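Local coordinates for phosphorylated carbohydrates phosphatase TM_1254 (Thermotoga maritima msb8, PDB 3KBB), which removes phosphate from several phosphorylated carbohydrates, among them erythrose 4-phosphate, fructose 6-phosphate, 2-deoxyglucose 6-phosphate and mannose 6-phosphate, using a divalent metal cation, at residues Tyr19-Arg24 with Lys76-Glu81; Glu144-Val149 with Val162-Lys167. All coordinates share one frame; numbering follows the deposited sequence.

Interaction 1. Residues Tyr19-Arg24 with Lys76-Glu81; sequences YFEAYR and KRVFSE
Val-78 pushes its two methyl groups against Glu-21 and Ala-22. Its CG2 lies 3.7 Å from Ala-22 CA, closer than to the methyl CB of Ala-22 (4.2 Å), so it rests on the helix backbone itself. The same CG2 reaches Glu-21 CG at 4.0 Å, and CG1, anti to the backbone N of Val-78, flanks the Glu-21 chain at CB and CG. The other half of the contact is aromatic: Tyr-19 CE1 meets Phe-79 CZ at 3.7 Å. The tyrosine atom comes to the edge of the phenylalanine ring near its plane, the planes being inclined at 50°.

The small Ala-22 probably helps the segments approach, their axes 9.1 Å apart and roughly antiparallel at 141°. Thr-15 and Leu-18 also touch Phe-79 and Val-78, respectively. Farther out, the Tyr-19 hydroxyl bonds to Lys-75, one residue before 76-81. A bend at chi2 (56°) turns Glu-21 away from Val-78 toward Arg-24, which grips the carboxylate side-on: NE to OE1 at 2.8 Å and NH2 to OE2 at 2.9 Å, both close to the guanidinium plane. Glu-21 OE2 also pairs with Arg-25, whose guanidinium reaches Glu-81 as well and so ties the helices together. An alanine in place of Glu-21 would probably leave Arg-24 without this two-pronged mate, Arg-25 with one carboxylate fewer, and Val-78 without the CG packed against its two methyls.

Helices 19-29 and 64-82 belong to the helical insert after the first strand, the cap of haloacid dehalogenase-like enzymes. The chemistry implies an apolar seam with charged groups at its margin, where Arg-25 is likely to offset the like charges of Glu-21 and Glu-81.

Interaction 2. Residues Glu144-Val149 with Val162-Lys167; sequences EIYLLV and VFEDSK
Tyr-146 reaches from helix 144-153 to Val-162 and Glu-164 of strand 160-164, within the Rossmann-like core of the haloacid dehalogenase fold. The strand runs between strands 3-7 and 181-184 in the parallel sheet, and the helix lies along the chain between edge strand 129-131 and strand 160-164.

The apolar part is small. Val-162 CG1 lies 4.0 Å from Tyr-146 CE1 and CG2 little farther from the same atom, so the branched side chain supports one flank of the ring near its hydroxyl end. Ile-5, on strand 3-7, touches both residues, and Ala-106 adds to the packing around the tyrosine.

The polar part is a short hydrogen bond from Tyr-146 OH to Glu-164 OE2, 2.5 Å long. The two side chains come from opposite directions; OE2 sits at the edge of the ring, in its plane, while the carboxylate is turned 66° from that plane. The hydroxyl arrives on the anti side of OE2, and Lys-140 forms a salt bridge to the same oxygen. Tyrosine and lysine together therefore fix one end of the carboxylate in this buried setting.

At the other end of the carboxylate, Glu-164 OE1 lies near Asp-7, the nucleophile by similarity, as does Asp-165. Acids at the end of this strand usually help bind the metal in this superfamily, so Tyr-146 probably acts as a second-shell residue. A bend at chi2 (-67°) folds the Glu-164 chain back on itself, bringing OE1 to within 2.9 Å of the backbone N of Asp-165, which donates to it at an N-H...O angle of 148°.

Both contacts are buried, yet they hold different elements: interaction 1 joins two helices of the insert, interaction 2 a helix to a central strand of the sheet. Their centres lie 27 Å apart, on opposite sides of the chain's centre, and their nearest atoms are about 11 Å apart, so neither touches the other. Carbon-to-carbon packing makes up interaction 1 across its segments, with ion pairs collected at the partly exposed margin. In interaction 2 a hydrogen bond between buried side chains crosses the segments, near the probable nucleophile. Interaction 1 is away from that site and is plain packing between helices.

Interaction 1. Residues Tyr19-Arg24 with Lys76-Glu81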
loop_
_atom_site.group_PDB
_atom_site.type_symbol
_atom_site.label_atom_id
_atom_site.label_comp_id
_atom_site.label_asym_id
_atom_site.label_seq_id
_atom_site.Cartn_x
_atom_site.Cartn_y
_atom_site.Cartn_z
ATOM N N TYR A 19 -11.148 5.761 2.693
ATOM C CA TYR A 19 -11.522 6.638 1.590
ATOM C C TYR A 19 -12.967 7.111 1.698
ATOM O O TYR A 19 -13.261 8.251 1.347
ATOM C CB TYR A 19 -11.265 5.962 0.254
ATOM C CG TYR A 19 -9.879 6.269 -0.240
ATOM C CD1 TYR A 19 -8.756 5.837 0.476
ATOM C CD2 TYR A 19 -9.685 7.004 -1.401
ATOM C CE1 TYR A 19 -7.469 6.130 0.041
ATOM C CE2 TYR A 19 -8.397 7.323 -1.840
ATOM C CZ TYR A 19 -7.298 6.858 -1.114
ATOM O OH TYR A 19 -6.038 7.162 -1.559
ATOM N N PHE A 20 -13.859 6.235 2.161
ATOM C CA PHE A 20 -15.259 6.626 2.296
ATOM C C PHE A 20 -15.384 7.844 3.201
ATOM O O PHE A 20 -15.952 8.861 2.792
ATOM C CB PHE A 20 -16.173 5.480 2.754
ATOM C CG PHE A 20 -17.589 5.927 2.982
ATOM C CD1 PHE A 20 -18.432 6.172 1.892
ATOM C CD2 PHE A 20 -18.057 6.177 4.269
ATOM C CE1 PHE A 20 -19.746 6.632 2.092
ATOM C CE2 PHE A 20 -19.355 6.632 4.477
ATOM C CZ PHE A 20 -20.191 6.870 3.389
ATOM N N GLU A 21 -14.830 7.764 4.414
ATOM C CA GLU A 21 -14.883 8.893 5.332
ATOM C C GLU A 21 -14.265 10.188 4.773
ATOM O O GLU A 21 -14.833 11.286 4.935
ATOM C CB GLU A 21 -14.299 8.521 6.709
ATOM C CG GLU A 21 -14.354 9.640 7.719
ATOM C CD GLU A 21 -15.766 10.190 7.936
ATOM O OE1 GLU A 21 -16.758 9.460 7.668
ATOM O OE2 GLU A 21 -15.868 11.343 8.416
ATOM N N ALA A 22 -13.124 10.066 4.087
ATOM C CA ALA A 22 -12.481 11.233 3.466
ATOM C C ALA A 22 -13.417 11.888 2.429
ATOM O O ALA A 22 -13.618 13.117 2.451
ATOM C CB ALA A 22 -11.163 10.817 2.788
ATOM N N TYR A 23 -13.993 11.070 1.558
ATOM C CA TYR A 23 -14.868 11.596 0.497
ATOM C C TYR A 23 -16.217 12.067 1.067
ATOM O O TYR A 23 -16.794 13.050 0.588
ATOM C CB TYR A 23 -15.083 10.583 -0.613
ATOM C CG TYR A 23 -13.861 10.277 -1.466
ATOM C CD1 TYR A 23 -12.651 10.958 -1.283
ATOM C CD2 TYR A 23 -13.949 9.350 -2.492
ATOM C CE1 TYR A 23 -11.517 10.663 -2.087
ATOM C CE2 TYR A 23 -12.856 9.071 -3.298
ATOM C CZ TYR A 23 -11.653 9.728 -3.093
ATOM O OH TYR A 23 -10.605 9.391 -3.915
ATOM N N ARG A 24 -16.681 11.384 2.107
ATOM C CA ARG A 24 -17.897 11.806 2.836
ATOM C C ARG A 24 -17.709 13.195 3.452
ATOM O O ARG A 24 -18.610 14.051 3.349
ATOM C CB ARG A 24 -18.289 10.753 3.887
ATOM C CG ARG A 24 -19.732 10.924 4.453
ATOM C CD ARG A 24 -19.901 10.268 5.834
ATOM N NE ARG A 24 -19.046 10.907 6.818
ATOM C CZ ARG A 24 -19.320 12.053 7.432
ATOM N NH1 ARG A 24 -20.493 12.677 7.211
ATOM N NH2 ARG A 24 -18.452 12.549 8.301
ATOM N N LYS A 76 -5.913 14.050 4.556
ATOM C CA LYS A 76 -4.890 14.273 5.575
ATOM C C LYS A 76 -5.468 14.138 6.968
ATOM O O LYS A 76 -4.886 13.474 7.822
ATOM C CB LYS A 76 -4.242 15.663 5.406
ATOM C CG LYS A 76 -3.160 15.730 4.325
ATOM C CD LYS A 76 -1.930 14.890 4.705
ATOM C CE LYS A 76 -0.641 15.433 4.085
ATOM N NZ LYS A 76 -0.661 15.420 2.595
ATOM N N ARG A 77 -6.614 14.776 7.184
ATOM C CA ARG A 77 -7.289 14.782 8.468
ATOM C C ARG A 77 -7.742 13.391 8.855
ATOM O O ARG A 77 -7.492 12.951 9.980
ATOM C CB ARG A 77 -8.499 15.705 8.419
ATOM C CG ARG A 77 -8.151 17.174 8.285
ATOM C CD ARG A 77 -9.388 18.036 8.490
ATOM N NE ARG A 77 -9.320 19.308 7.771
ATOM C CZ ARG A 77 -8.705 20.405 8.209
ATOM N NH1 ARG A 77 -8.072 20.412 9.381
ATOM N NH2 ARG A 77 -8.717 21.505 7.465
ATOM N N VAL A 78 -8.421 12.719 7.927
ATOM C CA VAL A 78 -8.920 11.379 8.169
ATOM C C VAL A 78 -7.749 10.432 8.455
ATOM O O VAL A 78 -7.804 9.666 9.427
ATOM C CB VAL A 78 -9.819 10.862 7.005
ATOM C CG1 VAL A 78 -10.244 9.412 7.223
ATOM C CG2 VAL A 78 -11.072 11.748 6.857
ATOM N N PHE A 79 -6.697 10.492 7.625
ATOM C CA PHE A 79 -5.569 9.541 7.764
ATOM C C PHE A 79 -4.871 9.828 9.076
ATOM O O PHE A 79 -4.598 8.919 9.881
ATOM C CB PHE A 79 -4.578 9.650 6.599
ATOM C CG PHE A 79 -5.085 9.080 5.290
ATOM C CD1 PHE A 79 -6.387 8.590 5.153
ATOM C CD2 PHE A 79 -4.254 9.051 4.186
ATOM C CE1 PHE A 79 -6.848 8.086 3.941
ATOM C CE2 PHE A 79 -4.716 8.565 2.961
ATOM C CZ PHE A 79 -6.002 8.068 2.841
ATOM N N SER A 80 -4.621 11.108 9.316
ATOM C CA SER A 80 -4.022 11.524 10.565
ATOM C C SER A 80 -4.825 11.016 11.760
ATOM O O SER A 80 -4.255 10.477 12.708
ATOM C CB SER A 80 -3.859 13.046 10.602
ATOM O OG SER A 80 -3.686 13.486 11.941
ATOM N N GLU A 81 -6.147 11.148 11.704
ATOM C CA GLU A 81 -6.996 10.720 12.820
ATOM C C GLU A 81 -7.088 9.190 12.941
ATOM O O GLU A 81 -6.968 8.636 14.043
ATOM C CB GLU A 81 -8.403 11.326 12.715
ATOM C CG GLU A 81 -9.216 11.254 14.036
ATOM C CD GLU A 81 -10.728 11.383 13.846
ATOM O OE1 GLU A 81 -11.182 12.222 13.020
ATOM O OE2 GLU A 81 -11.464 10.633 14.532
#

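Interaction 2. Residues Glu144-Val149 with Val162-Lys167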
loop_
_atom_site.group_PDB
_atom_site.type_symbol
_atom_site.label_atom_id
_atom_site.label_comp_id
_atom_site.label_asym_id
_atom_site.label_seq_id
_atom_site.Cartn_x
_atom_site.Cartn_y
_atom_site.Cartn_z
ATOM N N GLU A 144 10.409 -2.937 -12.704
ATOM C CA GLU A 144 11.336 -1.840 -12.339
ATOM C C GLU A 144 11.472 -1.573 -10.824
ATOM O O GLU A 144 12.602 -1.490 -10.273
ATOM C CB GLU A 144 10.957 -0.559 -13.084
ATOM C CG GLU A 144 12.125 0.380 -13.175
ATOM C CD GLU A 144 11.787 1.695 -13.885
ATOM O OE1 GLU A 144 10.829 1.707 -14.680
ATOM O OE2 GLU A 144 12.527 2.686 -13.631
ATOM N N ILE A 145 10.342 -1.408 -10.147
ATOM C CA ILE A 145 10.382 -1.073 -8.729
ATOM C C ILE A 145 11.083 -2.133 -7.869
ATOM O O ILE A 145 11.883 -1.792 -7.008
ATOM C CB ILE A 145 8.990 -0.706 -8.197
ATOM C CG1 ILE A 145 9.104 0.047 -6.857
ATOM C CG2 ILE A 145 8.045 -1.890 -8.166
ATOM C CD1 ILE A 145 7.802 0.597 -6.355
ATOM N N TYR A 146 10.784 -3.411 -8.129
ATOM C CA TYR A 146 11.472 -4.482 -7.373
ATOM C C TYR A 146 12.925 -4.637 -7.783
ATOM O O TYR A 146 13.748 -4.945 -6.939
ATOM C CB TYR A 146 10.700 -5.809 -7.481
ATOM C CG TYR A 146 9.540 -5.740 -6.505
ATOM C CD1 TYR A 146 9.746 -5.906 -5.115
ATOM C CD2 TYR A 146 8.244 -5.476 -6.948
ATOM C CE1 TYR A 146 8.697 -5.804 -4.215
ATOM C CE2 TYR A 146 7.171 -5.368 -6.055
ATOM C CZ TYR A 146 7.417 -5.531 -4.675
ATOM O OH TYR A 146 6.396 -5.427 -3.758
ATOM N N LEU A 147 13.235 -4.454 -9.068
ATOM C CA LEU A 147 14.652 -4.454 -9.534
ATOM C C LEU A 147 15.454 -3.366 -8.804
ATOM O O LEU A 147 16.607 -3.602 -8.385
ATOM C CB LEU A 147 14.692 -4.301 -11.077
ATOM C CG LEU A 147 14.152 -5.518 -11.828
ATOM C CD1 LEU A 147 13.890 -5.117 -13.325
ATOM C CD2 LEU A 147 15.068 -6.757 -11.724
ATOM N N LEU A 148 14.859 -2.182 -8.609
ATOM C CA LEU A 148 15.545 -1.093 -7.896
ATOM C C LEU A 148 15.711 -1.432 -6.399
ATOM O O LEU A 148 16.770 -1.155 -5.804
ATOM C CB LEU A 148 14.774 0.223 -8.065
ATOM C CG LEU A 148 15.412 1.517 -7.499
ATOM C CD1 LEU A 148 16.864 1.679 -7.956
ATOM C CD2 LEU A 148 14.524 2.742 -7.851
ATOM N N VAL A 149 14.685 -2.042 -5.792
ATOM C CA VAL A 149 14.814 -2.509 -4.393
ATOM C C VAL A 149 15.980 -3.496 -4.271
ATOM O O VAL A 149 16.795 -3.363 -3.324
ATOM C CB VAL A 149 13.505 -3.175 -3.849
ATOM C CG1 VAL A 149 13.742 -3.755 -2.412
ATOM C CG2 VAL A 149 12.387 -2.130 -3.778
ATOM N N VAL A 162 8.977 -11.407 -0.206
ATOM C CA VAL A 162 8.184 -10.193 -0.447
ATOM C C VAL A 162 6.787 -10.390 0.128
ATOM O O VAL A 162 6.243 -11.490 -0.003
ATOM C CB VAL A 162 8.062 -9.970 -1.995
ATOM C CG1 VAL A 162 7.007 -8.867 -2.341
ATOM C CG2 VAL A 162 9.402 -9.547 -2.578
ATOM N N PHE A 163 6.207 -9.349 0.714
ATOM C CA PHE A 163 4.802 -9.341 1.167
ATOM C C PHE A 163 4.070 -8.299 0.342
ATOM O O PHE A 163 4.331 -7.067 0.435
ATOM C CB PHE A 163 4.725 -9.043 2.670
ATOM C CG PHE A 163 5.259 -10.173 3.495
ATOM C CD1 PHE A 163 4.437 -11.277 3.775
ATOM C CD2 PHE A 163 6.601 -10.206 3.886
ATOM C CE1 PHE A 163 4.938 -12.355 4.483
ATOM C CE2 PHE A 163 7.132 -11.300 4.581
ATOM C CZ PHE A 163 6.292 -12.396 4.873
ATOM N N GLU A 164 3.160 -8.796 -0.496
ATOM C CA GLU A 164 2.516 -7.963 -1.472
ATOM C C GLU A 164 1.007 -8.068 -1.317
ATOM O O GLU A 164 0.525 -9.012 -0.752
ATOM C CB GLU A 164 2.928 -8.358 -2.891
ATOM C CG GLU A 164 3.888 -7.344 -3.568
ATOM C CD GLU A 164 3.240 -5.972 -3.861
ATOM O OE1 GLU A 164 2.031 -5.812 -3.649
ATOM O OE2 GLU A 164 3.944 -5.043 -4.298
ATOM N N ASP A 165 0.246 -7.118 -1.825
ATOM C CA ASP A 165 -1.199 -7.156 -1.581
ATOM C C ASP A 165 -2.013 -6.880 -2.849
ATOM O O ASP A 165 -3.241 -6.823 -2.795
ATOM C CB ASP A 165 -1.587 -6.227 -0.441
ATOM C CG ASP A 165 -1.856 -4.810 -0.904
ATOM O OD1 ASP A 165 -1.105 -4.317 -1.768
ATOM O OD2 ASP A 165 -2.898 -4.213 -0.461
ATOM N N SER A 166 -1.344 -6.695 -3.976
ATOM C CA SER A 166 -2.104 -6.534 -5.254
ATOM C C SER A 166 -1.610 -7.464 -6.363
ATOM O O SER A 166 -0.445 -7.866 -6.381
ATOM C CB SER A 166 -2.022 -5.089 -5.731
ATOM O OG SER A 166 -0.755 -4.809 -6.287
ATOM N N LYS A 167 -2.500 -7.787 -7.294
ATOM C CA LYS A 167 -2.122 -8.569 -8.489
ATOM C C LYS A 167 -0.909 -7.927 -9.161
ATOM O O LYS A 167 0.072 -8.618 -9.454
ATOM C CB LYS A 167 -3.308 -8.626 -9.458
ATOM C CG LYS A 167 -3.031 -9.315 -10.772
ATOM C CD LYS A 167 -4.373 -9.423 -11.540
ATOM C CE LYS A 167 -4.176 -9.704 -12.994
ATOM N NZ LYS A 167 -5.478 -9.415 -13.704
#